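Local coordinates for BDI_3064 protein (Parabacteroides distasonis ATCC 8503, PDB 5Z06) that hydrolyses linear beta-1,2-glucan and beta-1,2-glucooligosaccharides of four or more units, releasing sophorose from the non-reducing end as an exo-acting enzyme, at residues 320-325 and 369-374. Sequence-based numbering, arbitrary orientation.
Sequences MIATGA and SHFIDG
Met320 sends CG anti to its backbone N (chi1 -172°) and then bends at chi3, which lays SD and CE obliquely against the Phe371 ring; Phe371 CG, anti to the carbonyl carbon (chi1 -58°), sets the ring beside them. The result is a Met-aromatic contact, SD 4.5 Å from the ring centroid of Phe371 and CE 3.7 Å from its CD1. On the same face of the two-stranded sheet, Ala322 CB reaches Phe371 CE1 at 3.9 Å. His370 CD2 lies over the rim of one face of the Phe371 ring. Replacing Met320 by alanine removes SD and CE, and would probably open a gap beside Phe371 and cost its ring the sulfur contact. The strands pair antiparallel, with Ile321-Ile372 the hydrogen-bonded pair between the non-hydrogen-bonded pairs Met320-Asp373 and Ala322-Phe371. Ile321 N donates to Ile372 O at 2.8 Å, Ile372 N returns a bond to Ile321 O, and the two isoleucine side chains run side by side on the other face. Beyond this pair, where 320-322 gives way to a helix, Thr323 N donates to His370 O at 2.8 Å in a nearly straight bond. Thr323 OG1 lies 2.7 Å from Ser369 O and 3.0 Å from His370 O, and its single proton can serve either carbonyl. Thr323 CG2 presses to 3.3 Å from Ile372 CD1, closer than two methyl groups normally pack, with the side chains crossing at about a right angle. Ser369 OG donates to Phe371 O from above the carbonyl plane and also hydrogen-bonds Thr379 OG1. The sheet, its strands joined by a long connection including helices 323-338 and 344-360, is buried: Phe382 and Phe383 meet the Phe371 ring edge-to-face, Glu394 of helix 392-408 touches Thr323 and His370, and strand 320-322 leads directly into helix 323-338.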
# COMPACT_ATOMS: atom_id res chain seq x y z
N MET A 320 11.77 1.71 -7.77
CA MET A 320 11.14 2.99 -7.94
C MET A 320 10.74 3.55 -6.61
O MET A 320 9.96 2.93 -5.89
CB MET A 320 9.92 2.85 -8.84
CG MET A 320 9.31 4.16 -9.23
SD MET A 320 7.86 3.84 -10.24
CE MET A 320 6.68 3.30 -8.99
N ILE A 321 11.25 4.74 -6.31
CA ILE A 321 10.84 5.49 -5.13
C ILE A 321 9.86 6.57 -5.50
O ILE A 321 9.83 7.06 -6.62
CB ILE A 321 12.02 6.00 -4.30
CG1 ILE A 321 12.89 7.03 -5.02
CG2 ILE A 321 12.84 4.83 -3.82
CD1 ILE A 321 12.54 8.46 -4.70
N ALA A 322 8.99 6.87 -4.55
CA ALA A 322 8.00 7.92 -4.69
C ALA A 322 8.51 9.06 -3.82
O ALA A 322 8.80 8.86 -2.64
CB ALA A 322 6.64 7.45 -4.22
N THR A 323 8.66 10.24 -4.41
CA THR A 323 9.29 11.33 -3.72
C THR A 323 8.42 11.93 -2.64
O THR A 323 8.94 12.33 -1.61
CB THR A 323 9.68 12.42 -4.72
OG1 THR A 323 8.54 12.71 -5.52
CG2 THR A 323 10.81 11.90 -5.58
N GLY A 324 7.11 12.02 -2.86
CA GLY A 324 6.21 12.50 -1.80
C GLY A 324 6.15 11.59 -0.58
O GLY A 324 6.31 12.04 0.55
N ALA A 325 5.93 10.30 -0.84
CA ALA A 325 5.97 9.29 0.20
C ALA A 325 7.31 9.29 0.90
O ALA A 325 7.42 8.97 2.09
CB ALA A 325 5.73 7.94 -0.43
N SER A 369 10.74 14.78 -9.74
CA SER A 369 9.61 14.02 -10.24
C SER A 369 8.97 13.22 -9.10
O SER A 369 9.53 13.04 -8.03
CB SER A 369 10.08 13.04 -11.30
OG SER A 369 11.07 12.18 -10.78
N HIS A 370 7.78 12.72 -9.40
CA HIS A 370 7.03 11.89 -8.50
C HIS A 370 7.80 10.61 -8.22
O HIS A 370 7.93 10.19 -7.09
CB HIS A 370 5.71 11.53 -9.15
CG HIS A 370 4.72 10.90 -8.23
ND1 HIS A 370 3.36 10.99 -8.47
CD2 HIS A 370 4.86 10.18 -7.09
CE1 HIS A 370 2.72 10.33 -7.52
NE2 HIS A 370 3.59 9.85 -6.66
N PHE A 371 8.28 10.00 -9.30
CA PHE A 371 8.95 8.73 -9.22
C PHE A 371 10.35 8.85 -9.74
O PHE A 371 10.60 9.50 -10.76
CB PHE A 371 8.17 7.71 -9.99
CG PHE A 371 6.79 7.56 -9.50
CD1 PHE A 371 6.54 6.89 -8.30
CD2 PHE A 371 5.71 8.09 -10.21
CE1 PHE A 371 5.25 6.75 -7.82
CE2 PHE A 371 4.42 7.94 -9.75
CZ PHE A 371 4.18 7.25 -8.55
N ILE A 372 11.27 8.23 -9.00
CA ILE A 372 12.66 8.16 -9.38
C ILE A 372 13.11 6.72 -9.21
O ILE A 372 12.67 6.00 -8.30
CB ILE A 372 13.52 9.08 -8.53
CG1 ILE A 372 12.85 10.46 -8.38
CG2 ILE A 372 14.91 9.19 -9.14
CD1 ILE A 372 13.56 11.42 -7.42
N ASP A 373 14.00 6.29 -10.10
CA ASP A 373 14.62 5.00 -9.96
C ASP A 373 15.74 5.22 -8.96
O ASP A 373 16.68 5.95 -9.21
CB ASP A 373 15.12 4.48 -11.33
CG ASP A 373 15.71 3.09 -11.26
OD1 ASP A 373 16.40 2.76 -10.27
OD2 ASP A 373 15.51 2.32 -12.21
N GLY A 374 15.60 4.57 -7.80
CA GLY A 374 16.54 4.71 -6.70
C GLY A 374 17.95 4.28 -7.00
O GLY A 374 18.87 4.73 -6.37